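Local coordinates for pyridoxamine 5-phosphate-dependent dehydrase (Escherichia coli, PDB 3B8X), which removes the C3'-hydroxyl group from GDP-4-keto-6-deoxy-D-mannose by a combined transamination and deoxygenation on the route to L-colitose, at residues S59-L64 with G198-D203; R215-T220 with N250-E255. The protein carries 1 engineered substitution. One frame throughout, in Å; residues are numbered along the deposited sequence. Where two conformers were deposited one is given.

Interaction 1: residues S59-L64 with G198-D203. With NA (sodium ion), chain N; G4M ([(2R,3S,4R,5R)-5-(2-amino-6-oxo-1,6-dihydro-9H-purin-9-yl)-3,4-dihydroxytetrahydrofuran-2-yl]methyl (2R,3S,4S,5S,6R)-3,4-dihydroxy-5-[({3-hydroxy-2-methyl-5-[(phosphonooxy)methyl]pyridin-4-yl}methyl)amino]-6-methyltetrahydro-2H-pyran-2-yl dihydrogen diphosphate), chain O.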
loop_
_atom_site.group_PDB
_atom_site.type_symbol
_atom_site.label_atom_id
_atom_site.label_comp_id
_atom_site.label_asym_id
_atom_site.label_seq_id
_atom_site.Cartn_x
_atom_site.Cartn_y
_atom_site.Cartn_z
ATOM N N SER B 59 -5.757 -5.778 1.890
ATOM C CA SER B 59 -4.478 -6.383 1.477
ATOM C C SER B 59 -3.307 -5.782 2.262
ATOM O O SER B 59 -2.430 -6.501 2.717
ATOM C CB SER B 59 -4.223 -6.228 -0.039
ATOM O OG SER B 59 -5.257 -6.818 -0.823
ATOM N N THR B 60 -3.275 -4.451 2.401
ATOM C CA THR B 60 -2.229 -3.844 3.188
ATOM C C THR B 60 -2.486 -4.140 4.669
ATOM O O THR B 60 -1.587 -4.059 5.508
ATOM C CB THR B 60 -2.092 -2.319 2.854
ATOM O OG1 THR B 60 -3.315 -1.618 3.132
ATOM C CG2 THR B 60 -1.682 -2.139 1.424
ATOM N N ALA B 61 -3.698 -4.522 5.038
ATOM C CA ALA B 61 -3.847 -4.877 6.466
ATOM C C ALA B 61 -3.162 -6.243 6.755
ATOM O O ALA B 61 -2.409 -6.432 7.736
ATOM C CB ALA B 61 -5.371 -4.899 6.851
ATOM N N ASN B 62 -3.322 -7.170 5.826
ATOM C CA ASN B 62 -2.658 -8.450 5.947
ATOM C C ASN B 62 -1.150 -8.242 5.855
ATOM O O ASN B 62 -0.393 -8.934 6.542
ATOM C CB ASN B 62 -3.069 -9.362 4.781
ATOM C CG ASN B 62 -4.374 -10.061 4.993
ATOM O OD1 ASN B 62 -4.927 -10.052 6.087
ATOM N ND2 ASN B 62 -4.882 -10.706 3.933
ATOM N N LEU B 63 -0.702 -7.316 4.992
ATOM C CA LEU B 63 0.733 -7.106 4.869
ATOM C C LEU B 63 1.325 -6.690 6.219
ATOM O O LEU B 63 2.312 -7.267 6.696
ATOM C CB LEU B 63 1.070 -6.093 3.777
ATOM C CG LEU B 63 2.537 -5.759 3.503
ATOM C CD1 LEU B 63 3.309 -6.856 2.842
ATOM C CD2 LEU B 63 2.515 -4.523 2.635
ATOM N N LEU B 64 0.688 -5.710 6.841
ATOM C CA LEU B 64 1.132 -5.249 8.172
ATOM C C LEU B 64 0.982 -6.305 9.246
ATOM O O LEU B 64 1.771 -6.304 10.203
ATOM C CB LEU B 64 0.418 -3.955 8.595
ATOM C CG LEU B 64 0.686 -2.659 7.782
ATOM C CD1 LEU B 64 0.486 -1.348 8.526
ATOM C CD2 LEU B 64 2.036 -2.637 7.130
ATOM N N GLY B 198 -8.873 -0.940 4.837
ATOM C CA GLY B 198 -8.622 -2.164 5.569
ATOM C C GLY B 198 -8.428 -1.788 7.046
ATOM O O GLY B 198 -8.390 -0.621 7.382
ATOM N N CYS B 199 -8.337 -2.781 7.919
ATOM C CA CYS B 199 -8.142 -2.505 9.333
ATOM C C CYS B 199 -7.534 -3.730 9.974
ATOM O O CYS B 199 -7.865 -4.849 9.592
ATOM C CB CYS B 199 -9.494 -2.260 9.984
ATOM S SG CYS B 199 -9.427 -1.157 11.417
ATOM N N ILE B 200 -6.672 -3.501 10.952
ATOM C CA ILE B 200 -6.070 -4.596 11.712
ATOM C C ILE B 200 -6.520 -4.315 13.126
ATOM O O ILE B 200 -6.409 -3.193 13.593
ATOM C CB ILE B 200 -4.510 -4.594 11.725
ATOM C CG1 ILE B 200 -3.976 -4.533 10.282
ATOM C CG2 ILE B 200 -4.010 -5.901 12.395
ATOM C CD1 ILE B 200 -3.417 -3.134 9.901
ATOM N N VAL B 201 -6.998 -5.346 13.810
ATOM C CA VAL B 201 -7.418 -5.207 15.189
ATOM C C VAL B 201 -6.537 -6.164 16.022
ATOM O O VAL B 201 -6.056 -7.185 15.522
ATOM C CB VAL B 201 -8.940 -5.535 15.389
ATOM C CG1 VAL B 201 -9.791 -4.772 14.387
ATOM C CG2 VAL B 201 -9.185 -7.027 15.274
ATOM N N THR B 202 -6.318 -5.782 17.278
ATOM C CA THR B 202 -5.524 -6.560 18.220
ATOM C C THR B 202 -5.816 -6.075 19.632
ATOM O O THR B 202 -6.507 -5.049 19.849
ATOM C CB THR B 202 -4.012 -6.553 17.873
ATOM O OG1 THR B 202 -3.268 -7.350 18.802
ATOM C CG2 THR B 202 -3.471 -5.126 17.848
ATOM N N ASP B 203 -5.376 -6.880 20.599
ATOM C CA ASP B 203 -5.563 -6.532 22.002
ATOM C C ASP B 203 -4.172 -6.248 22.541
ATOM O O ASP B 203 -4.016 -5.754 23.643
ATOM C CB ASP B 203 -6.206 -7.679 22.766
ATOM C CG ASP B 203 -7.671 -7.794 22.497
ATOM O OD1 ASP B 203 -8.345 -6.797 22.103
ATOM O OD2 ASP B 203 -8.146 -8.923 22.711
HETATM NA NA NA N . -9.129 -10.669 20.964
HETATM O OP3 G4M O . -9.716 -6.020 -1.480
HETATM P PL G4M O . -8.867 -5.759 -0.167
HETATM O OP1 G4M O . -7.320 -5.381 -0.481
HETATM O OP2 G4M O . -9.545 -4.561 0.663
HETATM O OP4 G4M O . -8.978 -7.067 0.798
HETATM C C5B G4M O . -8.150 -8.063 0.269
HETATM C C5L G4M O . -8.654 -9.363 0.769
HETATM C C6L G4M O . -7.951 -10.021 1.770
HETATM N N1L G4M O . -8.353 -11.202 2.179
HETATM C C2L G4M O . -9.409 -11.818 1.693
HETATM C C2A G4M O . -9.775 -13.201 2.175
HETATM C C3L G4M O . -10.207 -11.228 0.717
HETATM O O3L G4M O . -11.236 -11.940 0.210
HETATM C C4L G4M O . -9.830 -9.926 0.256
HETATM C C4A G4M O . -10.555 -9.255 -0.740
HETATM N N4A G4M O . -11.546 -9.859 -1.325
HETATM C C4G G4M O . -12.340 -9.134 -2.252
HETATM C C5G G4M O . -12.862 -10.025 -3.354
HETATM C C6G G4M O . -13.519 -11.276 -2.770
HETATM O O5G G4M O . -13.890 -9.216 -3.918
HETATM C C3G G4M O . -11.540 -8.009 -2.930
HETATM O O3G G4M O . -11.954 -6.778 -2.349
HETATM C C2G G4M O . -11.882 -7.968 -4.449
HETATM O O2G G4M O . -11.471 -6.739 -5.054
HETATM C C1G G4M O . -13.368 -8.128 -4.666
HETATM O O1G G4M O . -13.515 -8.554 -6.014
HETATM P P2 G4M O . -14.739 -8.006 -6.870
HETATM O O3P G4M O . -16.109 -8.140 -6.022
HETATM O O4P G4M O . -14.919 -8.993 -8.144
HETATM O OPP G4M O . -14.302 -6.487 -7.189
HETATM P P G4M O . -15.230 -5.774 -8.291
HETATM O O1P G4M O . -15.457 -6.489 -9.724
HETATM O O2P G4M O . -14.407 -4.426 -8.496
HETATM O "O5'" G4M O . -16.547 -5.237 -7.599
HETATM C "C5'" G4M O . -17.586 -6.190 -7.668
HETATM C "C4'" G4M O . -18.813 -5.482 -8.219
HETATM O "O4'" G4M O . -18.926 -4.161 -7.611
HETATM C "C3'" G4M O . -18.651 -5.246 -9.739
HETATM O "O3'" G4M O . -19.956 -5.301 -10.295
HETATM C "C2'" G4M O . -18.049 -3.826 -9.815
HETATM O "O2'" G4M O . -18.465 -3.218 -11.044
HETATM C "C1'" G4M O . -18.780 -3.169 -8.653
HETATM N N9 G4M O . -18.050 -2.001 -8.148
HETATM C C8 G4M O . -16.837 -2.026 -7.536
HETATM N N7 G4M O . -16.533 -0.791 -7.187
HETATM C C4 G4M O . -18.520 -0.712 -8.160
HETATM C C5 G4M O . -17.533 0.085 -7.532
HETATM C C6 G4M O . -17.766 1.500 -7.387
HETATM O O6 G4M O . -16.974 2.260 -6.851
HETATM N N3 G4M O . -19.636 -0.144 -8.624
HETATM C C2 G4M O . -19.825 1.160 -8.500
HETATM N N1 G4M O . -18.918 1.991 -7.892
HETATM N N2 G4M O . -20.962 1.714 -8.999
HETATM O O HOH W 1 -6.876 -11.703 20.534
HETATM O O HOH W 2 -8.993 -12.600 22.573
HETATM O O HOH W 3 -8.632 -8.752 19.098
HETATM O O HOH W 4 -11.344 -9.512 21.772
#
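Ala61 and Leu64 of helix 58-68 rest on Ile200 of strand 198-202, in the large domain of an aspartate aminotransferase-type (fold type I) enzyme that uses a vitamin B6 cofactor. The strand belongs to the central mixed sheet, between strands 51-55 and 181-185. The axes of the short helical segment 59-64 and of strand 198-202 come within 6.8 Å, at 31° to each other, and no hydrogen bond joins the two. Ser59 turns away from the strand and binds the cofactor phosphate of the ligand at the N-terminal end of the helix. Its backbone N and its OG both donate to OP1 of G4M, and the OG bond is short, at 2.5 Å. The side-chain oxygen lies beside the backbone N (chi1 -58°), which lets both donors meet one oxygen. The helix dipole probably adds to this hold on the phosphate. Ala61 CB points at the strand and sits 3.7 Å from Cys199 O. Gly198 lies under the same methyl, with its C 4.4 Å from Ala61 CB. Asn62 comes to the edge of the pyridine ring of the ligand, ND2 close to the ring plane and 3.8 Å from C6L of G4M. Its amide is fixed by Asp161, Thr92 and Thr183. Leu64 brings CB over Ile200 CD1, and Leu211 and Ile214 of helix 205-214 pack on its side chain. Beyond the strand end, Asp203 OD2 binds a sodium ion that also holds four waters and Thr177 O. Ile200 CG1 lies 3.7 Å from Ala61 CB and 3.5 Å from Ala61 O.

Interaction 2: residues R215-T220 with N250-E255. With G4M ([(2R,3S,4R,5R)-5-(2-amino-6-oxo-1,6-dihydro-9H-purin-9-yl)-3,4-dihydroxytetrahydrofuran-2-yl]methyl (2R,3S,4S,5S,6R)-3,4-dihydroxy-5-[({3-hydroxy-2-methyl-5-[(phosphonooxy)methyl]pyridin-4-yl}methyl)amino]-6-methyltetrahydro-2H-pyran-2-yl dihydrogen diphosphate), chain G.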
loop_
_atom_site.group_PDB
_atom_site.type_symbol
_atom_site.label_atom_id
_atom_site.label_comp_id
_atom_site.label_asym_id
_atom_site.label_seq_id
_atom_site.Cartn_x
_atom_site.Cartn_y
_atom_site.Cartn_z
ATOM N N ARG B 215 2.743 1.540 9.525
ATOM C CA ARG B 215 1.687 2.003 8.615
ATOM C C ARG B 215 2.181 3.261 7.955
ATOM O O ARG B 215 1.722 3.622 6.886
ATOM C CB ARG B 215 0.433 2.512 9.352
ATOM C CG ARG B 215 -0.583 3.135 8.395
ATOM C CD ARG B 215 -1.885 3.381 9.147
ATOM N NE ARG B 215 -1.693 4.240 10.332
ATOM C CZ ARG B 215 -2.658 4.578 11.188
ATOM N NH1 ARG B 215 -3.887 4.075 11.057
ATOM N NH2 ARG B 215 -2.382 5.389 12.208
ATOM N N ALA B 216 3.065 3.986 8.640
ATOM C CA ALA B 216 3.441 5.277 8.087
ATOM C C ALA B 216 4.921 5.585 8.149
ATOM O O ALA B 216 5.384 6.209 9.099
ATOM C CB ALA B 216 2.667 6.401 8.791
ATOM N N HIS B 217 5.633 5.166 7.117
ATOM C CA HIS B 217 7.046 5.462 6.968
ATOM C C HIS B 217 8.023 4.902 7.969
ATOM O O HIS B 217 9.223 5.150 7.823
ATOM C CB HIS B 217 7.251 6.983 6.886
ATOM C CG HIS B 217 6.360 7.656 5.894
ATOM N ND1 HIS B 217 6.559 7.532 4.532
ATOM C CD2 HIS B 217 5.293 8.485 6.055
ATOM C CE1 HIS B 217 5.660 8.268 3.900
ATOM N NE2 HIS B 217 4.874 8.849 4.796
ATOM N N GLY B 218 7.547 4.182 8.975
ATOM C CA GLY B 218 8.429 3.627 9.985
ATOM C C GLY B 218 8.920 4.710 10.936
ATOM O O GLY B 218 9.912 4.557 11.618
ATOM N N TRP B 219 8.212 5.829 10.972
ATOM C CA TRP B 219 8.602 6.938 11.814
ATOM C C TRP B 219 7.865 6.921 13.155
ATOM O O TRP B 219 7.051 6.036 13.441
ATOM C CB TRP B 219 8.416 8.262 11.058
ATOM C CG TRP B 219 6.925 8.656 10.781
ATOM C CD1 TRP B 219 5.772 8.143 11.337
ATOM C CD2 TRP B 219 6.500 9.648 9.843
ATOM N NE1 TRP B 219 4.667 8.828 10.848
ATOM C CE2 TRP B 219 5.100 9.771 9.962
ATOM C CE3 TRP B 219 7.195 10.557 9.030
ATOM C CZ2 TRP B 219 4.377 10.695 9.219
ATOM C CZ3 TRP B 219 6.476 11.516 8.344
ATOM C CH2 TRP B 219 5.085 11.546 8.414
ATOM N N THR B 220 8.183 7.870 14.017
ATOM C CA THR B 220 7.584 7.834 15.330
ATOM C C THR B 220 6.438 8.807 15.510
ATOM O O THR B 220 5.908 8.942 16.589
ATOM C CB THR B 220 8.630 8.197 16.362
ATOM O OG1 THR B 220 9.082 9.531 16.090
ATOM C CG2 THR B 220 9.815 7.212 16.260
ATOM N N ASN B 250 4.161 3.141 3.540
ATOM C CA ASN B 250 3.171 4.190 3.709
ATOM C C ASN B 250 1.911 3.501 3.153
ATOM O O ASN B 250 1.766 3.349 1.923
ATOM C CB ASN B 250 3.425 5.438 2.884
ATOM C CG ASN B 250 2.190 6.346 2.813
ATOM O OD1 ASN B 250 1.127 5.985 3.327
ATOM N ND2 ASN B 250 2.316 7.519 2.154
ATOM N N VAL B 251 1.047 3.010 4.043
ATOM C CA VAL B 251 -0.249 2.424 3.670
ATOM C C VAL B 251 -1.375 3.111 4.450
ATOM O O VAL B 251 -2.327 2.500 4.911
ATOM C CB VAL B 251 -0.308 0.900 3.851
ATOM C CG1 VAL B 251 0.737 0.263 2.898
ATOM C CG2 VAL B 251 -0.019 0.556 5.307
ATOM N N ARG B 252 -1.217 4.407 4.640
ATOM C CA ARG B 252 -2.208 5.159 5.353
ATOM C C ARG B 252 -3.503 5.216 4.524
ATOM O O ARG B 252 -3.447 5.176 3.292
ATOM C CB ARG B 252 -1.674 6.589 5.545
ATOM C CG ARG B 252 -0.516 6.726 6.505
ATOM C CD ARG B 252 -0.214 8.196 6.673
ATOM N NE ARG B 252 0.191 8.890 5.452
ATOM C CZ ARG B 252 1.065 9.893 5.427
ATOM N NH1 ARG B 252 1.607 10.329 6.563
ATOM N NH2 ARG B 252 1.392 10.469 4.271
ATOM N N PRO B 253 -4.665 5.280 5.185
ATOM C CA PRO B 253 -5.916 5.406 4.449
ATOM C C PRO B 253 -6.122 6.903 4.329
ATOM O O PRO B 253 -5.451 7.680 5.007
ATOM C CB PRO B 253 -6.993 4.889 5.446
ATOM C CG PRO B 253 -6.361 5.007 6.842
ATOM C CD PRO B 253 -4.868 5.216 6.652
ATOM N N LEU B 254 -7.134 7.306 3.567
ATOM C CA LEU B 254 -7.443 8.733 3.415
ATOM C C LEU B 254 -8.381 9.191 4.521
ATOM O O LEU B 254 -9.168 8.396 5.035
ATOM C CB LEU B 254 -8.096 8.983 2.068
ATOM C CG LEU B 254 -7.096 8.799 0.917
ATOM C CD1 LEU B 254 -7.791 8.966 -0.404
ATOM C CD2 LEU B 254 -5.940 9.749 1.077
ATOM N N GLU B 255 -8.353 10.482 4.855
ATOM C CA GLU B 255 -9.287 10.967 5.871
ATOM C C GLU B 255 -10.774 10.734 5.480
ATOM O O GLU B 255 -11.659 10.496 6.317
ATOM C CB GLU B 255 -9.012 12.438 6.141
ATOM C CG GLU B 255 -9.807 12.917 7.276
ATOM C CD GLU B 255 -9.253 12.577 8.661
ATOM O OE1 GLU B 255 -8.691 11.477 8.935
ATOM O OE2 GLU B 255 -9.441 13.434 9.540
HETATM O OP3 G4M G . 5.051 10.535 1.114
HETATM P PL G4M G . 4.943 9.509 -0.111
HETATM O OP1 G4M G . 4.594 8.056 0.385
HETATM O OP2 G4M G . 3.887 9.982 -1.222
HETATM O OP4 G4M G . 6.321 9.481 -0.938
HETATM C C5B G4M G . 7.353 8.853 -0.202
HETATM C C5L G4M G . 8.709 9.446 -0.595
HETATM C C6L G4M G . 9.637 8.679 -1.288
HETATM N N1L G4M G . 10.848 9.140 -1.637
HETATM C C2L G4M G . 11.273 10.321 -1.231
HETATM C C2A G4M G . 12.701 10.718 -1.591
HETATM C C3L G4M G . 10.410 11.171 -0.501
HETATM O O3L G4M G . 10.834 12.382 -0.064
HETATM C C4L G4M G . 9.097 10.726 -0.178
HETATM C C4A G4M G . 8.237 11.511 0.602
HETATM N N4A G4M G . 8.635 12.710 1.010
HETATM C C4G G4M G . 7.755 13.570 1.647
HETATM C C5G G4M G . 8.441 14.339 2.780
HETATM C C6G G4M G . 9.672 15.050 2.217
HETATM O O5G G4M G . 7.523 15.324 3.254
HETATM C C3G G4M G . 6.512 12.845 2.188
HETATM O O3G G4M G . 5.364 13.269 1.431
HETATM C C2G G4M G . 6.340 13.150 3.698
HETATM O O2G G4M G . 5.076 12.642 4.175
HETATM C C1G G4M G . 6.487 14.667 4.014
HETATM O O1G G4M G . 6.785 14.852 5.409
HETATM P P2 G4M G . 5.841 16.080 5.786
HETATM O O3P G4M G . 6.102 17.356 4.837
HETATM O O4P G4M G . 6.225 16.494 7.285
HETATM O OPP G4M G . 4.308 15.585 5.636
HETATM P P G4M G . 3.376 16.372 6.704
HETATM O O1P G4M G . 4.171 16.966 7.976
HETATM O O2P G4M G . 2.312 15.293 7.249
HETATM O "O5'" G4M G . 2.523 17.548 5.964
HETATM C "C5'" G4M G . 3.363 18.627 5.559
HETATM C "C4'" G4M G . 2.693 19.967 5.895
HETATM O "O4'" G4M G . 1.442 20.139 5.166
HETATM C "C3'" G4M G . 2.340 20.034 7.412
HETATM O "O3'" G4M G . 2.491 21.358 7.929
HETATM C "C2'" G4M G . 0.871 19.557 7.447
HETATM O "O2'" G4M G . 0.145 20.220 8.493
HETATM C "C1'" G4M G . 0.340 20.043 6.091
HETATM N N9 G4M G . -0.685 19.128 5.590
HETATM C C8 G4M G . -0.503 17.812 5.274
HETATM N N7 G4M G . -1.645 17.331 4.854
HETATM C C4 G4M G . -1.974 19.469 5.360
HETATM C C5 G4M G . -2.594 18.313 4.878
HETATM C C6 G4M G . -3.963 18.392 4.528
HETATM O O6 G4M G . -4.556 17.437 4.073
HETATM N N3 G4M G . -2.665 20.593 5.491
HETATM C C2 G4M G . -3.934 20.648 5.171
HETATM N N1 G4M G . -4.597 19.567 4.685
HETATM N N2 G4M G . -4.608 21.831 5.311
#
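The backbones of Arg215-Thr220 and Asn250-Glu255 meet in a single beta bridge between Ala216 and Asn250, where Val251 N donates to Arg215 O at 3.0 Å. A type I' turn from Ala216 to Trp219 then sets His217 beside the second segment. Asn250 CB makes an off-centre CH-pi contact with the His217 ring, 4.2 Å from its centroid. The two side chains point the same way, with ring and amide planes 58° apart. Asn250 OD1 accepts from Arg252 N in an Asx turn, which holds the amide so that ND2 donates to OP1 of G4M at 2.9 Å. The Arg252 guanidinium stands almost perpendicular to the His217 ring, with His217 NE2 over one of its faces. Arg252 NH1 also lies 3.9 Å from Trp219 CZ2. The arginine's NE forms a salt bridge with Glu196 of the second subunit. Arg215 and Ala216 pack on the aliphatic part of Arg252, with Ala216 CB 3.9 Å from CG of Arg252. The Arg215 head turns elsewhere, to Glu40. Ser59 and Ser185 of the second subunit also bind this ligand, so the arrangement is an active site shared across the dimer interface, as in fold type I aminotransferases.

How the interactions relate
The centres of interactions 1 and 2 lie about 12 Å apart, and the contacts follow one another along the chain: interaction 1 closes before interaction 2 opens. Helix 205-214 links strand 198-202 to the loop at 215-220. The two contacts touch directly. Leu64 CD1 packs on Arg215 CA and on Val251 CG2, and Thr60 CG2 meets Val251 CG1. Strand 51-55 borders both. Within one chain they serve different ligand molecules, since the phosphate in interaction 1 and the one in interaction 2 lie in separate sites of the dimer. Each site therefore combines Ser59 of one subunit with Asn250 of the other, and this region joins the two active sites.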